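Local coordinates for 2-dehydropantoate 2-reductase (Enterococcus faecium, PDB 3WFI), which acts as an NAD(H)-dependent D-mandelate dehydrogenase of the ketopantoate reductase family, interconverting D-mandelate and the corresponding 2-oxo acid, at residues 192-197 against 216-221; 222-227 against 290-295. All blocks are in the same frame, centred on the assembly; numbering follows the deposited sequence.

Overall arrangement
The chain begins with the Rossmann-type nucleotide-binding part and then enters the helical C-terminal region, where both contacts lie. Leaving helix 180-191, it passes through residues 192-197, turns back by way of helix 205-209 and meets helix 214-231 at residues 216-221; contact 1 closes this short loop of 18 residues. Contact 2 opens immediately afterwards on the next residues of the same helix and closes a loop of 62 residues when the start of helix 293-308 arrives. The contacts therefore follow in series, neither nesting nor crossing. Helix 214-231 serves both, and the side chain of Y294 packs against T220 and I221, joining the two contacts directly. Both also reach the second subunit.

Contact 1 of 2, residues 192-197 against 216-221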
loop_
_atom_site.group_PDB
_atom_site.type_symbol
_atom_site.label_atom_id
_atom_site.label_comp_id
_atom_site.label_asym_id
_atom_site.label_seq_id
_atom_site.Cartn_x
_atom_site.Cartn_y
_atom_site.Cartn_z
ATOM N N GLY B 192 -13.380 4.510 -0.881
ATOM C CA GLY B 192 -12.024 4.512 -0.363
ATOM C C GLY B 192 -11.428 3.150 -0.049
ATOM O O GLY B 192 -10.286 3.072 0.408
ATOM N N THR B 193 -12.189 2.076 -0.291
ATOM C CA THR B 193 -11.723 0.721 -0.043
ATOM C C THR B 193 -11.716 -0.107 -1.316
ATOM O O THR B 193 -10.668 -0.567 -1.736
ATOM C CB THR B 193 -12.545 0.009 1.050
ATOM O OG1 THR B 193 -13.950 0.109 0.771
ATOM C CG2 THR B 193 -12.263 0.635 2.396
ATOM N N MET B 194 -12.884 -0.285 -1.931
ATOM C CA MET B 194 -13.002 -1.157 -3.095
ATOM C C MET B 194 -12.154 -0.667 -4.261
ATOM O O MET B 194 -11.423 -1.454 -4.874
ATOM C CB MET B 194 -14.474 -1.265 -3.538
ATOM C CG MET B 194 -15.402 -1.910 -2.523
ATOM S SD MET B 194 -14.904 -3.580 -2.010
ATOM C CE MET B 194 -14.222 -3.222 -0.382
ATOM N N ASN B 195 -12.225 0.634 -4.534
ATOM C CA ASN B 195 -11.539 1.232 -5.677
ATOM C C ASN B 195 -10.017 1.041 -5.645
ATOM O O ASN B 195 -9.452 0.406 -6.537
ATOM C CB ASN B 195 -11.869 2.717 -5.790
ATOM C CG ASN B 195 -13.178 2.975 -6.520
ATOM O OD1 ASN B 195 -13.459 2.365 -7.568
ATOM N ND2 ASN B 195 -13.980 3.883 -5.981
ATOM N N GLY B 196 -9.360 1.624 -4.642
ATOM C CA GLY B 196 -7.902 1.531 -4.511
ATOM C C GLY B 196 -7.356 0.125 -4.392
ATOM O O GLY B 196 -6.373 -0.218 -5.066
ATOM N N LEU B 197 -7.980 -0.694 -3.543
ATOM C CA LEU B 197 -7.504 -2.064 -3.306
ATOM C C LEU B 197 -7.617 -2.931 -4.542
ATOM O O LEU B 197 -6.686 -3.672 -4.869
ATOM C CB LEU B 197 -8.248 -2.714 -2.124
ATOM C CG LEU B 197 -8.020 -2.057 -0.767
ATOM C CD1 LEU B 197 -8.935 -2.655 0.284
ATOM C CD2 LEU B 197 -6.553 -2.136 -0.318
ATOM N N LYS B 216 -9.095 -6.884 7.255
ATOM C CA LYS B 216 -8.206 -6.028 7.999
ATOM C C LYS B 216 -7.961 -4.707 7.253
ATOM O O LYS B 216 -7.960 -3.635 7.858
ATOM C CB LYS B 216 -6.894 -6.738 8.299
ATOM C CG LYS B 216 -5.803 -5.831 8.858
ATOM C CD LYS B 216 -6.179 -5.251 10.224
ATOM C CE LYS B 216 -4.968 -4.655 10.939
ATOM N NZ LYS B 216 -4.295 -3.626 10.115
ATOM N N MET B 217 -7.739 -4.782 5.955
ATOM C CA MET B 217 -7.408 -3.568 5.188
ATOM C C MET B 217 -8.618 -2.628 5.114
ATOM O O MET B 217 -8.494 -1.420 5.302
ATOM C CB MET B 217 -6.916 -3.945 3.795
ATOM C CG MET B 217 -5.563 -4.646 3.826
ATOM S SD MET B 217 -4.852 -4.975 2.196
ATOM C CE MET B 217 -6.001 -6.222 1.576
ATOM N N VAL B 218 -9.785 -3.206 4.863
ATOM C CA VAL B 218 -11.030 -2.447 4.839
ATOM C C VAL B 218 -11.288 -1.814 6.218
ATOM O O VAL B 218 -11.565 -0.627 6.305
ATOM C CB VAL B 218 -12.229 -3.327 4.376
ATOM C CG1 VAL B 218 -13.569 -2.630 4.626
ATOM C CG2 VAL B 218 -12.079 -3.677 2.899
ATOM N N ALA B 219 -11.175 -2.608 7.283
ATOM C CA ALA B 219 -11.459 -2.127 8.629
ATOM C C ALA B 219 -10.551 -0.987 9.022
ATOM O O ALA B 219 -11.003 -0.003 9.630
ATOM C CB ALA B 219 -11.345 -3.251 9.644
ATOM N N THR B 220 -9.266 -1.113 8.682
ATOM C CA THR B 220 -8.298 -0.082 9.020
ATOM C C THR B 220 -8.631 1.221 8.297
ATOM O O THR B 220 -8.590 2.301 8.903
ATOM C CB THR B 220 -6.858 -0.537 8.678
ATOM O OG1 THR B 220 -6.568 -1.758 9.362
ATOM C CG2 THR B 220 -5.835 0.496 9.094
ATOM N N ILE B 221 -8.944 1.130 7.009
ATOM C CA ILE B 221 -9.270 2.324 6.226
ATOM C C ILE B 221 -10.542 2.996 6.746
ATOM O O ILE B 221 -10.579 4.222 6.925
ATOM C CB ILE B 221 -9.383 2.016 4.715
ATOM C CG1 ILE B 221 -8.011 1.693 4.151
ATOM C CG2 ILE B 221 -9.985 3.202 3.955
ATOM C CD1 ILE B 221 -8.052 0.901 2.851
#
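T193 and L197 face V218 and I221 in the helical C-terminal domain of the ketopantoate reductase fold, where the start of helix 194-201 packs against helix 214-231 through apolar side chains. The T193 and I221 side chains run antiparallel alongside each other, with T193 CG2 3.8 Å from I221 CG2. A threonine suits this place because its two branches face different surroundings: with chi1 at 51°, OG1 sits between the backbone N and the carbonyl carbon and hydrogen-bonds the carbonyl oxygens of C189 and V190, while the methyl is left to the neighbouring helix. V218 has several partners. Its CG2 branch lies 4.2 Å from T193 CB, and it also receives the methyl of M194, whose CE comes to 3.9 Å from V218 CG2. M194 starts out pointing away from helix 214-231; bends at chi2 (-57°) and chi3 (104°) swing its flexible end back. Branched L197 divides its methyls, CD2 lying 4.2 Å from M217 SD and CD1 4.2 Å from V218 CG2. Further neighbours include L208 of helix 205-209 and F297 of the second subunit, both on L197, and C245 of helix 238-246, on T193 and V218. On the side of helix 214-231 that meets the second subunit, K216 NZ donates to T220 OG1 and forms a salt bridge with E300 of that subunit. At G192, just ahead of helix 194-201, it is the backbone that makes the contact: its O comes to 3.6 Å from I221 CG2.

Contact 2 of 2, residues 222-227 against 290-295; sequences VNEFAK and VATPYC
T292 CA lies over one face of the E224 carboxylate, 3.4 Å from E224 CD, with P293 CD on the same side but further out; Y294 CB comes obliquely from the other side. Two backbone N-H groups meet its oxygens. Y294 N donates to E224 OE2 at 2.8 Å and C295 N to E224 OE1 at 2.9 Å, each with an angle of 157° at the hydrogen and each to the syn lone pair. This paired grip fixes the rotation of the group. Glutamate is long enough for the task, since its chain runs extended beyond CG (chi2 -176°) from helix 214-231 to the first turn of helix 293-308. P293 suits the opening of that helix because its nitrogen carries no hydrogen in need of an acceptor; the N-H groups next in line are those the carboxylate takes. T292, at the N-cap position, turns its hydroxyl to D296 OD1.

The other flat group, the F225 ring, receives C295 SG obliquely, 4.8 Å from its centroid and 3.7 Å from F225 CE1. I281 also packs on the ring. At the outer end the aliphatic part of K227 covers V290, with K227 CB 3.7 Å from V290 CG1, while the lysine tip leads away. Y294 turns its ring towards the second subunit, stacking on F297 there and hydrogen-bonding E300 of that subunit through OH. Held by two N-H groups at the N terminus of helix 293-308, the positive end of the helix dipole, the largely buried carboxylate of E224 would be expected to stay ionised, its negative charge shared by two oxygens, each of which meets one N-H.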
loop_
_atom_site.group_PDB
_atom_site.type_symbol
_atom_site.label_atom_id
_atom_site.label_comp_id
_atom_site.label_asym_id
_atom_site.label_seq_id
_atom_site.Cartn_x
_atom_site.Cartn_y
_atom_site.Cartn_z
ATOM N N VAL B 222 -11.576 2.204 7.019
ATOM C CA VAL B 222 -12.843 2.764 7.492
ATOM C C VAL B 222 -12.642 3.487 8.830
ATOM O O VAL B 222 -13.231 4.539 9.073
ATOM C CB VAL B 222 -13.937 1.685 7.604
ATOM C CG1 VAL B 222 -15.157 2.220 8.327
ATOM C CG2 VAL B 222 -14.331 1.185 6.226
ATOM N N ASN B 223 -11.775 2.946 9.684
ATOM C CA ASN B 223 -11.482 3.614 10.951
ATOM C C ASN B 223 -10.814 4.954 10.779
ATOM O O ASN B 223 -11.074 5.878 11.539
ATOM C CB ASN B 223 -10.681 2.709 11.882
ATOM C CG ASN B 223 -11.577 1.891 12.754
ATOM O OD1 ASN B 223 -12.149 2.402 13.715
ATOM N ND2 ASN B 223 -11.707 0.622 12.441
ATOM N N GLU B 224 -9.973 5.079 9.760
ATOM C CA GLU B 224 -9.367 6.365 9.439
ATOM C C GLU B 224 -10.435 7.371 8.984
ATOM O O GLU B 224 -10.484 8.497 9.482
ATOM C CB GLU B 224 -8.264 6.211 8.374
ATOM C CG GLU B 224 -7.074 5.395 8.849
ATOM C CD GLU B 224 -5.936 5.315 7.847
ATOM O OE1 GLU B 224 -6.053 5.890 6.744
ATOM O OE2 GLU B 224 -4.934 4.635 8.160
ATOM N N PHE B 225 -11.285 6.967 8.049
ATOM C CA PHE B 225 -12.437 7.791 7.633
ATOM C C PHE B 225 -13.272 8.238 8.847
ATOM O O PHE B 225 -13.657 9.407 8.964
ATOM C CB PHE B 225 -13.342 7.009 6.659
ATOM C CG PHE B 225 -12.910 7.072 5.212
ATOM C CD1 PHE B 225 -11.768 6.417 4.770
ATOM C CD2 PHE B 225 -13.688 7.764 4.266
ATOM C CE1 PHE B 225 -11.393 6.453 3.431
ATOM C CE2 PHE B 225 -13.317 7.806 2.930
ATOM C CZ PHE B 225 -12.173 7.139 2.512
ATOM N N ALA B 226 -13.542 7.294 9.749
ATOM C CA ALA B 226 -14.392 7.548 10.922
ATOM C C ALA B 226 -13.767 8.506 11.942
ATOM O O ALA B 226 -14.471 9.320 12.537
ATOM C CB ALA B 226 -14.750 6.240 11.585
ATOM N N LYS B 227 -12.454 8.395 12.150
ATOM C CA LYS B 227 -11.734 9.304 13.049
ATOM C C LYS B 227 -11.795 10.739 12.548
ATOM O O LYS B 227 -12.021 11.671 13.320
ATOM C CB LYS B 227 -10.270 8.878 13.214
ATOM C CG LYS B 227 -10.028 7.878 14.311
ATOM C CD LYS B 227 -8.541 7.590 14.521
ATOM C CE LYS B 227 -8.343 6.467 15.552
ATOM N NZ LYS B 227 -8.853 5.126 15.119
ATOM N N VAL B 290 -4.838 13.868 12.849
ATOM C CA VAL B 290 -5.333 12.503 12.879
ATOM C C VAL B 290 -4.523 11.674 11.877
ATOM O O VAL B 290 -4.458 12.006 10.692
ATOM C CB VAL B 290 -6.837 12.426 12.511
ATOM C CG1 VAL B 290 -7.289 10.976 12.380
ATOM C CG2 VAL B 290 -7.685 13.146 13.554
ATOM N N ALA B 291 -3.923 10.588 12.353
ATOM C CA ALA B 291 -3.082 9.755 11.519
ATOM C C ALA B 291 -3.967 9.010 10.517
ATOM O O ALA B 291 -4.966 8.426 10.904
ATOM C CB ALA B 291 -2.296 8.787 12.381
ATOM N N THR B 292 -3.618 9.067 9.235
ATOM C CA THR B 292 -4.335 8.339 8.193
ATOM C C THR B 292 -3.375 7.577 7.255
ATOM O O THR B 292 -3.427 7.740 6.042
ATOM C CB THR B 292 -5.200 9.291 7.334
ATOM O OG1 THR B 292 -4.341 10.232 6.685
ATOM C CG2 THR B 292 -6.243 10.036 8.179
ATOM N N PRO B 293 -2.508 6.734 7.828
ATOM C CA PRO B 293 -1.437 6.118 7.056
ATOM C C PRO B 293 -1.910 5.210 5.926
ATOM O O PRO B 293 -1.268 5.191 4.882
ATOM C CB PRO B 293 -0.663 5.321 8.102
ATOM C CG PRO B 293 -1.655 5.058 9.189
ATOM C CD PRO B 293 -2.507 6.283 9.233
ATOM N N TYR B 294 -2.996 4.461 6.129
ATOM C CA TYR B 294 -3.488 3.588 5.053
ATOM C C TYR B 294 -4.019 4.431 3.886
ATOM O O TYR B 294 -3.775 4.117 2.737
ATOM C CB TYR B 294 -4.556 2.587 5.553
ATOM C CG TYR B 294 -4.005 1.313 6.189
ATOM C CD1 TYR B 294 -2.927 1.339 7.066
ATOM C CD2 TYR B 294 -4.574 0.079 5.897
ATOM C CE1 TYR B 294 -2.453 0.181 7.648
ATOM C CE2 TYR B 294 -4.106 -1.091 6.460
ATOM C CZ TYR B 294 -3.040 -1.036 7.336
ATOM O OH TYR B 294 -2.560 -2.185 7.914
ATOM N N CYS B 295 -4.717 5.524 4.179
ATOM C CA CYS B 295 -5.174 6.442 3.119
ATOM C C CYS B 295 -3.980 7.089 2.423
ATOM O O CYS B 295 -3.970 7.212 1.193
ATOM C CB CYS B 295 -6.132 7.512 3.671
ATOM S SG CYS B 295 -7.795 6.936 4.099
#